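Local coordinates for hypothetical protein (Trypanosoma cruzi, PDB 1YZV), which is of unknown function but belongs to the isochorismatase family and bears the putative name ribonuclease mar1, at residues R11-H15 and E111-L115; K20-C26 and H60-T66; M102-L107 and L131-K136. All coordinates share one frame; numbering follows the deposited sequence.

Contact 1. Residues R11-H15 and E111-L115; sequences RLLKH and EQVVL
Leu13 and Gln112 are the residues whose CA atoms come nearest, 7.0 Å apart, as the irregular backbone of 11-15 runs past the strand 111-115 at a distance too great for main-chain pairing. Side chains therefore bridge the gap, binding the loop that precedes the first strand to a central strand of the parallel alpha/beta sheet of the isochorismatase fold. The amide of Gln112 reads the backbone of Lys14 twice: Lys14 N gives its proton to Gln112 OE1 at 3.0 Å, in the carbonyl plane and on a lone pair, while Gln112 NE2 gives one to Lys14 O at 3.1 Å along an almost straight bond (171°). Lys14 O lies practically in the plane of that amide, so the two bonds together fix the rotation of the carboxamide. With chi1 at 65°, Gln112 CG stands between the backbone N and the carbonyl carbon, and the extended chain beyond it carries the amide across to the loop. Leu13 packs against the same group, its CD2 methyl 3.5 Å from Gln112 CD, while its CD1 branch meets Val114 CG2 at 4.1 Å, the two side chains crossing at about a right angle. Farther out, the extended Lys14 chain reaches Glu111, and Lys14 NZ forms a salt bridge 2.9 Å long with Glu111 OE1 on its syn lone pair, the side of the other oxygen. The contact thus grades from buried leucine and valine to a partly exposed ion pair. Main-chain bonds join 111-115 to strand 20-26 through Ala22 and to strand 137-146 through Lys137 and Val139, whereas Ile176 of helix 173-181 packs on both Leu13 and Val114.

Contact 2. Residues K20-C26 and H60-T66; sequences KTAFFCC and HSVYIVT
His60 O accepts from Thr21 N at 3.0 Å and from a water at 2.7 Å that also lies 2.7 Å from Thr21 OG1, so backbone and solvent meet at one carbonyl where the strands begin. The Thr21 hydroxyl has a further partner in Gln112 NE2. On the other strand, Ser61 O takes a proton from a second water, 2.6 Å away, which in turn accepts from Lys20 NZ; that ammonium also bonds Thr58 O. From here strands 20-26 and 61-68 run parallel as neighbours, 20-26 being central in the six-stranded sheet of the isochorismatase fold, with 110-118 along its other edge. Bonds from Thr21, Phe23 and Cys25 to 60-66 alternate with returns from Val62, Ile64 and Thr66; Phe23 N to Val62 O is among the shortest, at 2.8 Å. On the face bearing Phe23, Tyr63 and Cys25, the Phe23 ring turns its edge to Ser61 OG, 3.2 Å from Phe23 CE2 and close to the ring plane, while the hydroxyl bonds His53. Tyr63, its CG anti to the backbone N (chi1 -160°), brings its ring alongside the neighbouring strand, where CD2 meets Phe23 CB and CE1 meets Cys25 CB; its OH bonds Ala46 O in helix 39-56. On the opposite face Phe24 and Ile64 lie side by side pointing the same way, Phe24 CE1 3.5 Å from Ile64 CD1, and Val62 CG1 rests on Ala22 CB at 3.6 Å. Thr66 OG1 bonds Asp27 just past the end of strand 20-26.

Contact 3. Residues M102-L107 and L131-K136; sequences MPLVDL and LLDMKK
A Schellman motif ends helix 120-133, with Lys135 at positive phi, and the residues about it pack on the short, weakly bonded helix 102-105 and the turn that follows; both pieces cover one face of the parallel sheet. Met102 and Met134 reach toward each other tip to tip, the sulfurs Met102 SD and Met134 SD 4.0 Å apart. Met102 gets there through a chain bent at chi2 and chi3 (-72° and -78°), whereas Met134 stays extended until chi3 and then turns its methyl toward the turn. There Met134 CE lies 4.1 Å from Val105 CG1 and 3.9 Å from Asp106 OD1. Deeper in, Val105 CG2 approaches Leu131 CD2 at 4.3 Å, with Leu97 packed against both residues. Asp106 is the centre of an inverse gamma turn, which carries the chain from the short helix toward strand 110-118. The ammonium of Lys136 draws this turn to the helix end: Lys136 NZ donates to Val105 O at 3.1 Å, and it also bonds Val110 O of the strand. At the exposed end of the contact Asp106 OD1 and Lys136 NZ, 5.3 Å apart, are of opposite charge but do not touch; a water joins them, donating to Asp106 OD1 and accepting from Lys136 NZ at 2.9 Å.

In the fold
Strand 110-118 connects the three contacts. Contact 2, nearest the centre of the chain, is core sheet pairing, made by regular main-chain bonds with largely apolar side chains on both faces; its strand 20-26 pairs directly with the 111-115 segment of contact 1 through Val114. Contact 1 instead joins a loop to that strand by a side-chain amide and an ion pair, buried at one end and partly exposed at the other. Contact 3 is the most peripheral, its centre about 14 Å from that of the chain, and relies on methionine, valine and leucine packing and on a lysine that grips main-chain carbonyls. Val113 of contact 1 meets its Val105 and Leu131, while Leu104 and Val105 reach Ile64 and Phe24 of contact 2, respectively.

Contact 1. Residues R11-H15 and E111-L115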
loop_
_atom_site.group_PDB
_atom_site.type_symbol
_atom_site.label_atom_id
_atom_site.label_comp_id
_atom_site.label_asym_id
_atom_site.label_seq_id
_atom_site.Cartn_x
_atom_site.Cartn_y
_atom_site.Cartn_z
ATOM N N ARG A 11 13.485 -12.532 4.646
ATOM C CA ARG A 11 12.733 -11.451 4.072
ATOM C C ARG A 11 13.564 -10.241 3.638
ATOM O O ARG A 11 13.277 -9.660 2.622
ATOM C CB ARG A 11 11.543 -11.051 4.933
ATOM C CG ARG A 11 11.856 -10.493 6.194
ATOM C CD ARG A 11 10.567 -10.299 6.935
ATOM N NE ARG A 11 9.915 -11.566 7.285
ATOM C CZ ARG A 11 8.838 -12.066 6.681
ATOM N NH1 ARG A 11 8.203 -11.416 5.711
ATOM N NH2 ARG A 11 8.333 -13.190 7.139
ATOM N N LEU A 12 14.670 -9.981 4.319
ATOM C CA LEU A 12 15.573 -8.909 3.964
ATOM C C LEU A 12 16.782 -9.523 3.279
ATOM O O LEU A 12 16.927 -10.754 3.266
ATOM C CB LEU A 12 16.004 -8.175 5.222
ATOM C CG LEU A 12 14.893 -7.421 5.984
ATOM C CD1 LEU A 12 15.449 -6.906 7.263
ATOM C CD2 LEU A 12 14.288 -6.330 5.136
ATOM N N LEU A 13 17.671 -8.671 2.756
ATOM C CA LEU A 13 18.935 -9.143 2.199
ATOM C C LEU A 13 19.677 -9.920 3.288
ATOM O O LEU A 13 19.584 -9.592 4.464
ATOM C CB LEU A 13 19.796 -7.964 1.759
ATOM C CG LEU A 13 19.298 -7.200 0.535
ATOM C CD1 LEU A 13 19.992 -5.860 0.472
ATOM C CD2 LEU A 13 19.533 -8.003 -0.740
ATOM N N LYS A 14 20.315 -11.003 2.892
ATOM C CA LYS A 14 21.220 -11.749 3.761
ATOM C C LYS A 14 22.520 -10.959 3.924
ATOM O O LYS A 14 22.863 -10.049 3.106
ATOM C CB LYS A 14 21.542 -13.116 3.157
ATOM C CG LYS A 14 20.331 -14.071 3.106
ATOM C CD LYS A 14 20.691 -15.456 2.579
ATOM C CE LYS A 14 19.482 -16.394 2.596
ATOM N NZ LYS A 14 19.735 -17.679 1.852
ATOM N N HIS A 15 23.237 -11.305 4.984
ATOM C CA HIS A 15 24.538 -10.758 5.250
ATOM C C HIS A 15 25.447 -11.061 4.067
ATOM O O HIS A 15 25.337 -12.146 3.448
ATOM C CB HIS A 15 25.117 -11.368 6.537
ATOM C CG HIS A 15 26.364 -10.701 6.988
ATOM N ND1 HIS A 15 27.596 -10.973 6.423
ATOM C CD2 HIS A 15 26.574 -9.729 7.905
ATOM C CE1 HIS A 15 28.507 -10.191 6.976
ATOM N NE2 HIS A 15 27.902 -9.392 7.841
ATOM N N GLU A 111 22.530 -14.795 -5.043
ATOM C CA GLU A 111 21.172 -15.002 -4.586
ATOM C C GLU A 111 20.329 -13.742 -4.573
ATOM O O GLU A 111 19.104 -13.839 -4.563
ATOM C CB GLU A 111 21.159 -15.565 -3.167
ATOM C CG GLU A 111 21.574 -17.016 -3.059
ATOM C CD GLU A 111 21.570 -17.528 -1.599
ATOM O OE1 GLU A 111 20.806 -16.980 -0.758
ATOM O OE2 GLU A 111 22.330 -18.483 -1.321
ATOM N N GLN A 112 20.978 -12.580 -4.525
ATOM C CA GLN A 112 20.296 -11.310 -4.308
ATOM C C GLN A 112 20.907 -10.176 -5.110
ATOM O O GLN A 112 22.099 -10.147 -5.361
ATOM C CB GLN A 112 20.222 -10.988 -2.823
ATOM C CG GLN A 112 21.590 -10.750 -2.170
ATOM C CD GLN A 112 21.569 -10.873 -0.662
ATOM O OE1 GLN A 112 20.639 -11.459 -0.057
ATOM N NE2 GLN A 112 22.602 -10.283 -0.019
ATOM N N VAL A 113 20.021 -9.323 -5.627
ATOM C CA VAL A 113 20.382 -8.223 -6.520
ATOM C C VAL A 113 19.813 -6.970 -5.913
ATOM O O VAL A 113 18.647 -6.966 -5.450
ATOM C CB VAL A 113 19.789 -8.478 -7.927
ATOM C CG1 VAL A 113 19.863 -7.209 -8.800
ATOM C CG2 VAL A 113 20.501 -9.764 -8.619
ATOM N N VAL A 114 20.669 -5.969 -5.804
ATOM C CA VAL A 114 20.295 -4.625 -5.454
ATOM C C VAL A 114 20.185 -3.861 -6.769
ATOM O O VAL A 114 21.169 -3.729 -7.520
ATOM C CB VAL A 114 21.342 -3.982 -4.526
ATOM C CG1 VAL A 114 21.076 -2.503 -4.323
ATOM C CG2 VAL A 114 21.370 -4.726 -3.189
ATOM N N LEU A 115 18.996 -3.328 -7.030
ATOM C CA LEU A 115 18.636 -2.771 -8.350
ATOM C C LEU A 115 18.199 -1.310 -8.241
ATOM O O LEU A 115 17.360 -0.960 -7.402
ATOM C CB LEU A 115 17.510 -3.592 -8.975
ATOM C CG LEU A 115 16.801 -3.134 -10.278
ATOM C CD1 LEU A 115 17.811 -3.042 -11.462
ATOM C CD2 LEU A 115 15.647 -4.134 -10.618
#

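Contact 2. Residues K20-C26 and H60-T66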
loop_
_atom_site.group_PDB
_atom_site.type_symbol
_atom_site.label_atom_id
_atom_site.label_comp_id
_atom_site.label_asym_id
_atom_site.label_seq_id
_atom_site.Cartn_x
_atom_site.Cartn_y
_atom_site.Cartn_z
ATOM N N LYS A 20 26.565 -14.233 -2.545
ATOM C CA LYS A 20 27.027 -13.107 -3.316
ATOM C C LYS A 20 25.863 -12.181 -3.749
ATOM O O LYS A 20 24.710 -12.624 -3.820
ATOM C CB LYS A 20 27.778 -13.636 -4.495
ATOM C CG LYS A 20 28.558 -12.629 -5.248
ATOM C CD LYS A 20 29.782 -13.339 -5.866
ATOM C CE LYS A 20 30.415 -12.460 -6.930
ATOM N NZ LYS A 20 31.639 -13.103 -7.526
ATOM N N THR A 21 26.164 -10.869 -3.772
ATOM C CA THR A 21 25.191 -9.827 -4.107
ATOM C C THR A 21 25.606 -9.121 -5.393
ATOM O O THR A 21 26.787 -8.805 -5.549
ATOM C CB THR A 21 25.147 -8.741 -2.970
ATOM O OG1 THR A 21 24.871 -9.399 -1.740
ATOM C CG2 THR A 21 24.076 -7.706 -3.206
ATOM N N ALA A 22 24.668 -8.940 -6.329
ATOM C CA ALA A 22 24.937 -8.178 -7.575
ATOM C C ALA A 22 24.284 -6.818 -7.445
ATOM O O ALA A 22 23.137 -6.694 -7.007
ATOM C CB ALA A 22 24.381 -8.901 -8.800
ATOM N N PHE A 23 25.049 -5.796 -7.785
ATOM C CA PHE A 23 24.561 -4.453 -7.854
ATOM C C PHE A 23 24.265 -4.165 -9.328
ATOM O O PHE A 23 25.172 -4.113 -10.168
ATOM C CB PHE A 23 25.596 -3.489 -7.256
ATOM C CG PHE A 23 25.747 -3.621 -5.769
ATOM C CD1 PHE A 23 24.920 -2.910 -4.900
ATOM C CD2 PHE A 23 26.712 -4.452 -5.236
ATOM C CE1 PHE A 23 25.004 -3.104 -3.552
ATOM C CE2 PHE A 23 26.721 -4.726 -3.875
ATOM C CZ PHE A 23 25.918 -4.017 -3.032
ATOM N N PHE A 24 22.980 -4.014 -9.629
ATOM C CA PHE A 24 22.503 -3.708 -10.988
ATOM C C PHE A 24 22.186 -2.228 -11.148
ATOM O O PHE A 24 21.153 -1.750 -10.680
ATOM C CB PHE A 24 21.250 -4.488 -11.314
ATOM C CG PHE A 24 21.487 -5.905 -11.799
ATOM C CD1 PHE A 24 22.608 -6.624 -11.442
ATOM C CD2 PHE A 24 20.560 -6.516 -12.635
ATOM C CE1 PHE A 24 22.831 -7.886 -11.958
ATOM C CE2 PHE A 24 20.759 -7.782 -13.133
ATOM C CZ PHE A 24 21.889 -8.485 -12.772
ATOM N N CYS A 25 23.070 -1.553 -11.876
ATOM C CA CYS A 25 22.993 -0.136 -12.191
ATOM C C CYS A 25 22.381 0.034 -13.602
ATOM O O CYS A 25 23.029 -0.178 -14.617
ATOM C CB CYS A 25 24.404 0.436 -12.147
ATOM S SG CYS A 25 24.559 2.193 -12.507
ATOM N N CYS A 26 21.105 0.332 -13.622
ATOM C CA CYS A 26 20.286 0.342 -14.829
ATOM C C CYS A 26 20.316 1.687 -15.543
ATOM O O CYS A 26 19.660 2.628 -15.112
ATOM C CB CYS A 26 18.843 0.028 -14.448
ATOM S SG CYS A 26 17.857 -0.640 -15.695
ATOM N N HIS A 60 32.299 -11.162 -2.578
ATOM C CA HIS A 60 30.939 -10.980 -2.090
ATOM C C HIS A 60 30.056 -10.098 -2.966
ATOM O O HIS A 60 28.843 -10.015 -2.729
ATOM C CB HIS A 60 31.003 -10.389 -0.704
ATOM C CG HIS A 60 31.813 -11.205 0.260
ATOM N ND1 HIS A 60 31.504 -12.515 0.569
ATOM C CD2 HIS A 60 32.848 -10.861 1.060
ATOM C CE1 HIS A 60 32.380 -12.967 1.451
ATOM N NE2 HIS A 60 33.179 -11.974 1.801
ATOM N N SER A 61 30.648 -9.453 -3.967
ATOM C CA SER A 61 29.942 -8.421 -4.721
ATOM C C SER A 61 30.375 -8.411 -6.167
ATOM O O SER A 61 31.585 -8.499 -6.438
ATOM C CB SER A 61 30.178 -7.037 -4.064
ATOM O OG SER A 61 29.467 -6.020 -4.743
ATOM N N VAL A 62 29.393 -8.189 -7.064
ATOM C CA VAL A 62 29.604 -7.938 -8.475
ATOM C C VAL A 62 28.790 -6.711 -8.877
ATOM O O VAL A 62 27.712 -6.476 -8.341
ATOM C CB VAL A 62 29.267 -9.183 -9.350
ATOM C CG1 VAL A 62 27.845 -9.594 -9.199
ATOM C CG2 VAL A 62 29.634 -8.944 -10.834
ATOM N N TYR A 63 29.394 -5.841 -9.686
ATOM C CA TYR A 63 28.775 -4.562 -10.089
ATOM C C TYR A 63 28.565 -4.590 -11.605
ATOM O O TYR A 63 29.541 -4.559 -12.383
ATOM C CB TYR A 63 29.703 -3.401 -9.671
ATOM C CG TYR A 63 29.069 -2.037 -9.560
ATOM C CD1 TYR A 63 28.803 -1.265 -10.706
ATOM C CD2 TYR A 63 28.710 -1.511 -8.325
ATOM C CE1 TYR A 63 28.186 -0.037 -10.623
ATOM C CE2 TYR A 63 28.111 -0.242 -8.240
ATOM C CZ TYR A 63 27.887 0.496 -9.401
ATOM O OH TYR A 63 27.304 1.741 -9.324
ATOM N N ILE A 64 27.290 -4.590 -11.992
ATOM C CA ILE A 64 26.826 -4.725 -13.353
ATOM C C ILE A 64 26.103 -3.473 -13.817
ATOM O O ILE A 64 25.181 -2.977 -13.150
ATOM C CB ILE A 64 25.873 -5.968 -13.471
ATOM C CG1 ILE A 64 26.629 -7.166 -12.914
ATOM C CG2 ILE A 64 25.344 -6.114 -14.904
ATOM C CD1 ILE A 64 26.053 -8.446 -13.176
ATOM N N VAL A 65 26.602 -2.910 -14.916
ATOM C CA VAL A 65 26.060 -1.697 -15.520
ATOM C C VAL A 65 25.534 -2.028 -16.919
ATOM O O VAL A 65 26.208 -2.712 -17.724
ATOM C CB VAL A 65 27.140 -0.611 -15.647
ATOM C CG1 VAL A 65 26.537 0.687 -16.125
ATOM C CG2 VAL A 65 27.885 -0.429 -14.302
ATOM N N THR A 66 24.327 -1.559 -17.214
ATOM C CA THR A 66 23.843 -1.592 -18.588
ATOM C C THR A 66 23.650 -0.176 -19.121
ATOM O O THR A 66 23.524 0.791 -18.369
ATOM C CB THR A 66 22.529 -2.366 -18.726
ATOM O OG1 THR A 66 21.534 -1.801 -17.843
ATOM C CG2 THR A 66 22.772 -3.828 -18.425
HETATM O O HOH W 1 32.461 -10.427 -7.901
HETATM O O HOH W 2 27.122 -10.374 -0.665
#

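Contact 3. Residues M102-L107 and L131-K136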
loop_
_atom_site.group_PDB
_atom_site.type_symbol
_atom_site.label_atom_id
_atom_site.label_comp_id
_atom_site.label_asym_id
_atom_site.label_seq_id
_atom_site.Cartn_x
_atom_site.Cartn_y
_atom_site.Cartn_z
ATOM N N MET A 102 23.812 -12.799 -18.026
ATOM C CA MET A 102 23.369 -14.039 -17.417
ATOM C C MET A 102 24.464 -14.874 -16.742
ATOM O O MET A 102 24.229 -15.364 -15.647
ATOM C CB MET A 102 22.575 -14.876 -18.442
ATOM C CG MET A 102 21.223 -14.285 -18.761
ATOM S SD MET A 102 20.038 -14.470 -17.402
ATOM C CE MET A 102 19.518 -16.182 -17.542
ATOM N N PRO A 103 25.668 -15.004 -17.345
ATOM C CA PRO A 103 26.757 -15.733 -16.671
ATOM C C PRO A 103 27.303 -15.059 -15.389
ATOM O O PRO A 103 28.176 -15.624 -14.690
ATOM C CB PRO A 103 27.870 -15.778 -17.724
ATOM C CG PRO A 103 27.248 -15.289 -19.019
ATOM C CD PRO A 103 26.093 -14.441 -18.638
ATOM N N LEU A 104 26.856 -13.837 -15.126
ATOM C CA LEU A 104 27.259 -13.103 -13.925
ATOM C C LEU A 104 26.300 -13.280 -12.764
ATOM O O LEU A 104 26.707 -13.126 -11.616
ATOM C CB LEU A 104 27.401 -11.610 -14.239
ATOM C CG LEU A 104 28.772 -11.033 -14.619
ATOM C CD1 LEU A 104 29.716 -12.009 -15.136
ATOM C CD2 LEU A 104 28.610 -9.869 -15.593
ATOM N N VAL A 105 25.044 -13.593 -13.052
ATOM C CA VAL A 105 24.007 -13.675 -12.034
ATOM C C VAL A 105 23.302 -15.022 -12.010
ATOM O O VAL A 105 22.729 -15.397 -10.993
ATOM C CB VAL A 105 22.948 -12.519 -12.260
ATOM C CG1 VAL A 105 22.194 -12.675 -13.578
ATOM C CG2 VAL A 105 21.956 -12.448 -11.131
ATOM N N ASP A 106 23.279 -15.736 -13.140
ATOM C CA ASP A 106 22.633 -17.065 -13.190
ATOM C C ASP A 106 23.564 -18.113 -12.563
ATOM O O ASP A 106 23.918 -19.099 -13.198
ATOM C CB ASP A 106 22.307 -17.431 -14.638
ATOM C CG ASP A 106 21.371 -18.614 -14.773
ATOM O OD1 ASP A 106 20.556 -18.904 -13.856
ATOM O OD2 ASP A 106 21.363 -19.168 -15.894
ATOM N N LEU A 107 24.000 -17.855 -11.339
ATOM C CA LEU A 107 24.843 -18.782 -10.543
ATOM C C LEU A 107 24.155 -18.927 -9.192
ATOM O O LEU A 107 23.646 -17.954 -8.667
ATOM C CB LEU A 107 26.245 -18.191 -10.338
ATOM C CG LEU A 107 27.060 -17.838 -11.597
ATOM C CD1 LEU A 107 28.224 -16.880 -11.318
ATOM C CD2 LEU A 107 27.581 -19.123 -12.232
ATOM N N LEU A 131 14.191 -11.000 -12.857
ATOM C CA LEU A 131 14.891 -11.583 -11.734
ATOM C C LEU A 131 13.961 -12.429 -10.875
ATOM O O LEU A 131 14.330 -13.515 -10.418
ATOM C CB LEU A 131 15.568 -10.489 -10.871
ATOM C CG LEU A 131 16.751 -9.824 -11.572
ATOM C CD1 LEU A 131 17.112 -8.535 -10.860
ATOM C CD2 LEU A 131 17.970 -10.796 -11.611
ATOM N N LEU A 132 12.722 -11.995 -10.734
ATOM C CA LEU A 132 11.778 -12.799 -9.981
ATOM C C LEU A 132 11.501 -14.103 -10.715
ATOM O O LEU A 132 11.372 -15.148 -10.076
ATOM C CB LEU A 132 10.480 -12.061 -9.732
ATOM C CG LEU A 132 10.458 -10.976 -8.642
ATOM C CD1 LEU A 132 9.069 -10.398 -8.585
ATOM C CD2 LEU A 132 10.883 -11.579 -7.289
ATOM N N ASP A 133 11.442 -14.047 -12.038
ATOM C CA ASP A 133 11.321 -15.264 -12.816
ATOM C C ASP A 133 12.481 -16.218 -12.620
ATOM O O ASP A 133 12.296 -17.399 -12.823
ATOM C CB ASP A 133 11.187 -14.971 -14.307
ATOM C CG ASP A 133 9.824 -14.457 -14.667
ATOM O OD1 ASP A 133 8.875 -14.752 -13.903
ATOM O OD2 ASP A 133 9.696 -13.776 -15.719
ATOM N N MET A 134 13.676 -15.708 -12.345
ATOM C CA MET A 134 14.856 -16.540 -12.060
ATOM C C MET A 134 14.970 -16.987 -10.592
ATOM O O MET A 134 16.009 -17.509 -10.187
ATOM C CB MET A 134 16.114 -15.741 -12.370
ATOM C CG MET A 134 16.302 -15.456 -13.817
ATOM S SD MET A 134 17.666 -14.335 -14.132
ATOM C CE MET A 134 19.035 -15.307 -13.520
ATOM N N LYS A 135 13.961 -16.651 -9.787
ATOM C CA LYS A 135 13.891 -16.965 -8.362
ATOM C C LYS A 135 15.023 -16.314 -7.574
ATOM O O LYS A 135 15.511 -16.867 -6.597
ATOM C CB LYS A 135 13.800 -18.480 -8.129
ATOM C CG LYS A 135 12.576 -19.121 -8.815
ATOM C CD LYS A 135 12.527 -20.630 -8.527
ATOM C CE LYS A 135 11.543 -21.431 -9.458
ATOM N NZ LYS A 135 11.741 -22.963 -9.364
ATOM N N LYS A 136 15.391 -15.095 -7.964
ATOM C CA LYS A 136 16.341 -14.307 -7.202
ATOM C C LYS A 136 15.572 -13.345 -6.279
ATOM O O LYS A 136 14.465 -12.923 -6.594
ATOM C CB LYS A 136 17.246 -13.514 -8.145
ATOM C CG LYS A 136 17.990 -14.332 -9.219
ATOM C CD LYS A 136 18.994 -15.270 -8.602
ATOM C CE LYS A 136 19.783 -16.042 -9.643
ATOM N NZ LYS A 136 20.894 -16.842 -8.987
HETATM O O HOH W 3 20.802 -18.988 -10.889
#